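Local coordinates for protein lipase (PDB 6A0W) that probably hydrolyses the ester bonds of triacylglycerols as a secreted fungal lipase, with an N-terminal polypeptide segment that regulates its affinity for substrate, at residues V59-W65 against N91-L95; L79-F83 against D149-V153. All blocks are in the same frame, centred on the assembly; numbering follows the deposited sequence.

Contact 1 of 2, residues V59-W65 against N91-L95; sequences VVPGTKW and NGFIL
Trp65 and Leu95 make the tight end of this contact. Both methyls of Leu95 lie over the same indole face: CD1 sits above its centre, 3.7 Å from Trp65 CD2, and CD2 covers the six-membered ring in a CH-pi contact, 3.5 Å from Trp65 CZ2. The edge of that ring is turned toward the face of Phe93 in an offset edge-to-face pair, planes 64° apart and centroids of the Trp65 six-membered ring and the Phe93 ring separated by 5.4 Å. Phe93 adopts chi1 65°, CG between its backbone N and carbonyl carbon; the ring thus rises from the strand into the gap between Trp65 and Val59, whose CG1 reaches Phe93 CD2 at 3.7 Å. Val60 carries the packing on toward the start of the strand. Its CG2 rests 3.7 Å from Gly92 O, while CG1 only brushes Asn91 OD1, which is hydrogen-bonded to Thr84.

The loose side begins at cis-Pro61, where the loop turns out to solvent, and the exposed Thr63 bonds through OG1 to Pro61 O (2.9 Å), a link internal to the loop. No hydrogen bond joins 59-65 to 91-95, so apolar and aromatic packing does the work.

Trp65 NE1 is held by Val74 O, helix 38-53 touches Trp65 and Phe93 through Thr53, and strand 90-97 runs between strands 78-85 and 102-108.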
loop_
_atom_site.group_PDB
_atom_site.type_symbol
_atom_site.label_atom_id
_atom_site.label_comp_id
_atom_site.label_asym_id
_atom_site.label_seq_id
_atom_site.Cartn_x
_atom_site.Cartn_y
_atom_site.Cartn_z
ATOM N N VAL A 59 -16.104 -8.383 -5.654
ATOM C CA VAL A 59 -14.786 -8.941 -5.984
ATOM C C VAL A 59 -14.382 -9.961 -4.931
ATOM O O VAL A 59 -14.089 -11.109 -5.256
ATOM C CB VAL A 59 -13.709 -7.847 -6.063
ATOM C CG1 VAL A 59 -12.350 -8.476 -6.320
ATOM C CG2 VAL A 59 -14.035 -6.861 -7.187
ATOM N N VAL A 60 -14.375 -9.548 -3.665
ATOM C CA VAL A 60 -14.143 -10.463 -2.578
ATOM C C VAL A 60 -15.234 -10.230 -1.577
ATOM O O VAL A 60 -15.311 -9.125 -1.048
ATOM C CB VAL A 60 -12.800 -10.235 -1.865
ATOM C CG1 VAL A 60 -12.496 -11.389 -0.922
ATOM C CG2 VAL A 60 -11.685 -10.106 -2.864
ATOM N N PRO A 61 -16.071 -11.239 -1.320
ATOM C CA PRO A 61 -15.860 -12.634 -1.778
ATOM C C PRO A 61 -16.691 -13.030 -3.015
ATOM O O PRO A 61 -16.686 -14.185 -3.415
ATOM C CB PRO A 61 -16.283 -13.465 -0.561
ATOM C CG PRO A 61 -17.313 -12.623 0.120
ATOM C CD PRO A 61 -16.934 -11.177 -0.123
ATOM N N GLY A 62 -17.298 -12.061 -3.690
ATOM C CA GLY A 62 -18.157 -12.360 -4.829
ATOM C C GLY A 62 -17.444 -13.064 -5.974
ATOM O O GLY A 62 -18.079 -13.717 -6.819
ATOM N N THR A 63 -16.146 -12.826 -6.094
ATOM C CA THR A 63 -15.336 -13.486 -7.108
ATOM C C THR A 63 -15.766 -13.157 -8.505
ATOM O O THR A 63 -15.648 -13.984 -9.408
ATOM C CB THR A 63 -15.364 -15.019 -6.960
ATOM O OG1 THR A 63 -15.111 -15.354 -5.588
ATOM C CG2 THR A 63 -14.265 -15.654 -7.804
ATOM N N LYS A 64 -16.181 -11.915 -8.711
ATOM C CA LYS A 64 -16.423 -11.415 -10.052
ATOM C C LYS A 64 -15.561 -10.181 -10.297
ATOM O O LYS A 64 -15.158 -9.500 -9.351
ATOM C CB LYS A 64 -17.914 -11.077 -10.202
ATOM C CG LYS A 64 -18.869 -12.262 -9.980
ATOM C CD LYS A 64 -20.302 -11.970 -10.435
ATOM C CE LYS A 64 -20.903 -10.705 -9.823
ATOM N NZ LYS A 64 -21.008 -10.801 -8.339
ATOM N N TRP A 65 -15.270 -9.906 -11.562
ATOM C CA TRP A 65 -14.502 -8.724 -11.919
ATOM C C TRP A 65 -15.357 -7.828 -12.820
ATOM O O TRP A 65 -15.055 -7.679 -13.986
ATOM C CB TRP A 65 -13.188 -9.113 -12.605
ATOM C CG TRP A 65 -12.214 -7.966 -12.772
ATOM C CD1 TRP A 65 -11.843 -7.362 -13.939
ATOM C CD2 TRP A 65 -11.473 -7.315 -11.735
ATOM N NE1 TRP A 65 -10.901 -6.366 -13.691
ATOM C CE2 TRP A 65 -10.706 -6.295 -12.336
ATOM C CE3 TRP A 65 -11.345 -7.536 -10.367
ATOM C CZ2 TRP A 65 -9.850 -5.512 -11.620
ATOM C CZ3 TRP A 65 -10.487 -6.746 -9.648
ATOM C CH2 TRP A 65 -9.799 -5.704 -10.259
ATOM N N ASN A 91 -8.238 -9.460 3.326
ATOM C CA ASN A 91 -8.828 -10.011 2.129
ATOM C C ASN A 91 -7.895 -9.689 0.966
ATOM O O ASN A 91 -7.132 -8.741 1.025
ATOM C CB ASN A 91 -10.196 -9.371 1.870
ATOM C CG ASN A 91 -11.212 -9.638 2.984
ATOM O OD1 ASN A 91 -12.019 -10.538 2.830
ATOM N ND2 ASN A 91 -11.224 -8.821 4.056
ATOM N N GLY A 92 -7.998 -10.441 -0.121
ATOM C CA GLY A 92 -7.206 -10.162 -1.288
ATOM C C GLY A 92 -7.558 -11.052 -2.442
ATOM O O GLY A 92 -8.457 -11.907 -2.367
ATOM N N PHE A 93 -6.857 -10.809 -3.527
ATOM C CA PHE A 93 -7.076 -11.524 -4.744
ATOM C C PHE A 93 -5.834 -11.545 -5.615
ATOM O O PHE A 93 -4.937 -10.727 -5.450
ATOM C CB PHE A 93 -8.268 -10.945 -5.514
ATOM C CG PHE A 93 -8.086 -9.531 -6.005
ATOM C CD1 PHE A 93 -7.494 -9.286 -7.238
ATOM C CD2 PHE A 93 -8.750 -8.485 -5.387
ATOM C CE1 PHE A 93 -7.379 -7.990 -7.716
ATOM C CE2 PHE A 93 -8.673 -7.185 -5.877
ATOM C CZ PHE A 93 -8.004 -6.941 -7.062
ATOM N N ILE A 94 -5.857 -12.439 -6.605
ATOM C CA ILE A 94 -4.882 -12.492 -7.648
ATOM C C ILE A 94 -5.723 -12.321 -8.898
ATOM O O ILE A 94 -6.714 -13.028 -9.086
ATOM C CB ILE A 94 -4.226 -13.894 -7.756
ATOM C CG1 ILE A 94 -3.573 -14.332 -6.442
ATOM C CG2 ILE A 94 -3.288 -13.954 -8.942
ATOM C CD1 ILE A 94 -2.652 -13.315 -5.883
ATOM N N LEU A 95 -5.205 -11.528 -9.815
ATOM C CA LEU A 95 -5.871 -11.175 -11.046
ATOM C C LEU A 95 -4.817 -11.147 -12.148
ATOM O O LEU A 95 -3.702 -10.665 -11.956
ATOM C CB LEU A 95 -6.487 -9.781 -10.896
ATOM C CG LEU A 95 -7.207 -9.196 -12.113
ATOM C CD1 LEU A 95 -8.659 -9.657 -12.052
ATOM C CD2 LEU A 95 -7.122 -7.672 -12.029
#

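Contact 2 of 2, residues L79-F83 against D149-V153; sequences LIKTF and DYFPV
Strand 79-83, carrying Lys81 and Phe83, runs nearly antiparallel to helix segment 149-153, with Asp149 and Val153 facing it: the axes of the two segments make an angle of 165° and approach to 9.2 Å. Val153 spreads its two methyls over neighbouring strand residues. CG1 touches Ile80 CG2 at 3.5 Å and comes 4.1 Å from Lys81 CB; CG2 lies against the aliphatic part of Lys81. At the other end Phe83 CB meets Asp149 CB at 3.5 Å, with the Phe83 ring and the Asp149 carboxylate planes 40° apart. The Phe83 ring runs alongside Tyr150, its CE1 3.7 Å from Tyr150 CB, while the phenol hydroxyl of Tyr150 is hydrogen-bonded to Tyr143 OH and its ring packs edge-to-face with Phe107.

Consecutive strand residues would normally point to opposite sides of a sheet. Here Ile80 and Lys81 both face Ile94 in a classic beta bulge, and both start toward the helix. The bulge lies on an edge strand of the alpha/beta-hydrolase sheet, 78-85, and helix 137-160 covers one face of that sheet.

Lys81 starts extended, then bends at chi2 (93°) and again at chi4, skirting Val153 to give a weak hydrogen bond from NZ to Asp149 O, 3.2 Å. The helix is kinked here, and the N of Val153 makes no bond to the turn before, leaving this carbonyl without the usual helical donor. Lys81 NZ stays 4.8 Å from Asp149 OD1, too far for direct contact, although the opposite charges may still attract.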
loop_
_atom_site.group_PDB
_atom_site.type_symbol
_atom_site.label_atom_id
_atom_site.label_comp_id
_atom_site.label_asym_id
_atom_site.label_seq_id
_atom_site.Cartn_x
_atom_site.Cartn_y
_atom_site.Cartn_z
ATOM N N LEU A 79 -10.008 -12.865 -12.630
ATOM C CA LEU A 79 -9.747 -13.217 -11.252
ATOM C C LEU A 79 -9.258 -14.657 -11.229
ATOM O O LEU A 79 -9.916 -15.528 -11.743
ATOM C CB LEU A 79 -11.021 -13.135 -10.422
ATOM C CG LEU A 79 -11.244 -11.769 -9.792
ATOM C CD1 LEU A 79 -12.645 -11.790 -9.182
ATOM C CD2 LEU A 79 -10.161 -11.427 -8.759
ATOM N N ILE A 80 -8.137 -14.901 -10.580
ATOM C CA ILE A 80 -7.599 -16.248 -10.472
ATOM C C ILE A 80 -7.978 -16.827 -9.127
ATOM O O ILE A 80 -8.387 -17.964 -9.059
ATOM C CB ILE A 80 -6.059 -16.243 -10.630
ATOM C CG1 ILE A 80 -5.662 -15.497 -11.906
ATOM C CG2 ILE A 80 -5.498 -17.666 -10.667
ATOM C CD1 ILE A 80 -6.347 -16.008 -13.157
ATOM N N LYS A 81 -8.025 -16.002 -8.085
ATOM C CA LYS A 81 -8.274 -16.510 -6.755
ATOM C C LYS A 81 -8.619 -15.342 -5.872
ATOM O O LYS A 81 -7.987 -14.310 -5.989
ATOM C CB LYS A 81 -6.984 -17.144 -6.226
ATOM C CG LYS A 81 -7.077 -17.749 -4.823
ATOM C CD LYS A 81 -7.425 -19.220 -4.935
ATOM C CE LYS A 81 -7.674 -19.888 -3.593
ATOM N NZ LYS A 81 -6.476 -19.936 -2.714
ATOM N N THR A 82 -9.533 -15.534 -4.928
ATOM C CA THR A 82 -9.758 -14.573 -3.836
ATOM C C THR A 82 -9.592 -15.292 -2.517
ATOM O O THR A 82 -9.578 -16.505 -2.513
ATOM C CB THR A 82 -11.158 -13.945 -3.896
ATOM O OG1 THR A 82 -12.131 -14.934 -3.612
ATOM C CG2 THR A 82 -11.447 -13.397 -5.295
ATOM N N PHE A 83 -9.306 -14.553 -1.455
ATOM C CA PHE A 83 -9.057 -15.131 -0.131
ATOM C C PHE A 83 -9.376 -14.139 1.004
ATOM O O PHE A 83 -9.358 -12.923 0.824
ATOM C CB PHE A 83 -7.607 -15.595 0.006
ATOM C CG PHE A 83 -6.598 -14.566 -0.396
ATOM C CD1 PHE A 83 -6.206 -14.443 -1.720
ATOM C CD2 PHE A 83 -6.064 -13.705 0.540
ATOM C CE1 PHE A 83 -5.302 -13.463 -2.104
ATOM C CE2 PHE A 83 -5.144 -12.739 0.166
ATOM C CZ PHE A 83 -4.766 -12.626 -1.154
ATOM N N ASP A 149 -2.746 -18.865 1.035
ATOM C CA ASP A 149 -3.770 -18.748 0.005
ATOM C C ASP A 149 -3.170 -18.225 -1.295
ATOM O O ASP A 149 -3.630 -18.580 -2.375
ATOM C CB ASP A 149 -4.881 -17.789 0.479
ATOM C CG ASP A 149 -5.493 -18.210 1.790
ATOM O OD1 ASP A 149 -5.620 -19.442 1.943
ATOM O OD2 ASP A 149 -5.845 -17.336 2.632
ATOM N N TYR A 150 -2.315 -17.206 -1.227
ATOM C CA TYR A 150 -1.944 -16.531 -2.488
ATOM C C TYR A 150 -0.627 -16.991 -3.145
ATOM O O TYR A 150 -0.508 -16.903 -4.356
ATOM C CB TYR A 150 -1.954 -14.989 -2.331
ATOM C CG TYR A 150 -0.634 -14.425 -1.967
ATOM C CD1 TYR A 150 0.282 -14.091 -2.940
ATOM C CD2 TYR A 150 -0.257 -14.303 -0.658
ATOM C CE1 TYR A 150 1.544 -13.667 -2.603
ATOM C CE2 TYR A 150 1.005 -13.851 -0.323
ATOM C CZ TYR A 150 1.906 -13.549 -1.298
ATOM O OH TYR A 150 3.203 -13.147 -0.958
ATOM N N PHE A 151 0.379 -17.324 -2.338
ATOM C CA PHE A 151 1.717 -17.603 -2.833
ATOM C C PHE A 151 1.752 -18.691 -3.908
ATOM O O PHE A 151 2.307 -18.453 -4.990
ATOM C CB PHE A 151 2.642 -17.956 -1.669
ATOM C CG PHE A 151 4.108 -17.847 -2.012
ATOM C CD1 PHE A 151 4.769 -16.648 -1.881
ATOM C CD2 PHE A 151 4.802 -18.933 -2.513
ATOM C CE1 PHE A 151 6.062 -16.501 -2.302
ATOM C CE2 PHE A 151 6.111 -18.803 -2.936
ATOM C CZ PHE A 151 6.743 -17.586 -2.817
ATOM N N PRO A 152 1.064 -19.839 -3.685
ATOM C CA PRO A 152 1.116 -20.911 -4.719
ATOM C C PRO A 152 0.507 -20.462 -6.015
ATOM O O PRO A 152 0.936 -20.878 -7.079
ATOM C CB PRO A 152 0.263 -22.050 -4.141
ATOM C CG PRO A 152 -0.093 -21.624 -2.737
ATOM C CD PRO A 152 0.581 -20.346 -2.386
ATOM N N VAL A 153 -0.537 -19.645 -5.912
ATOM C CA VAL A 153 -1.236 -19.151 -7.084
ATOM C C VAL A 153 -0.366 -18.187 -7.890
ATOM O O VAL A 153 -0.351 -18.274 -9.112
ATOM C CB VAL A 153 -2.542 -18.439 -6.681
ATOM C CG1 VAL A 153 -3.305 -18.003 -7.922
ATOM C CG2 VAL A 153 -3.398 -19.385 -5.838
#

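In the fold
From the N terminus, helix 38-53 leads into the loop 59-65, the first half of contact 1. Its partner, strand 90-97, arrives after helix 68-73 and strand 78-85, so contact 1 closes a loop of 25 residues. Contact 2 starts inside that loop, at 79-83, and waits until 149-153 for its other half, closing a loop of 65 residues that overlaps the first; the two therefore cross rather than nest. They join directly, because strands 78-85 and 90-97 are antiparallel neighbours, with Ile94 probably hydrogen-bonded to Ile80 and Lys81. The loop 59-65 packs on one face of this pair and helix 137-160 on the other, at the margin of the central sheet.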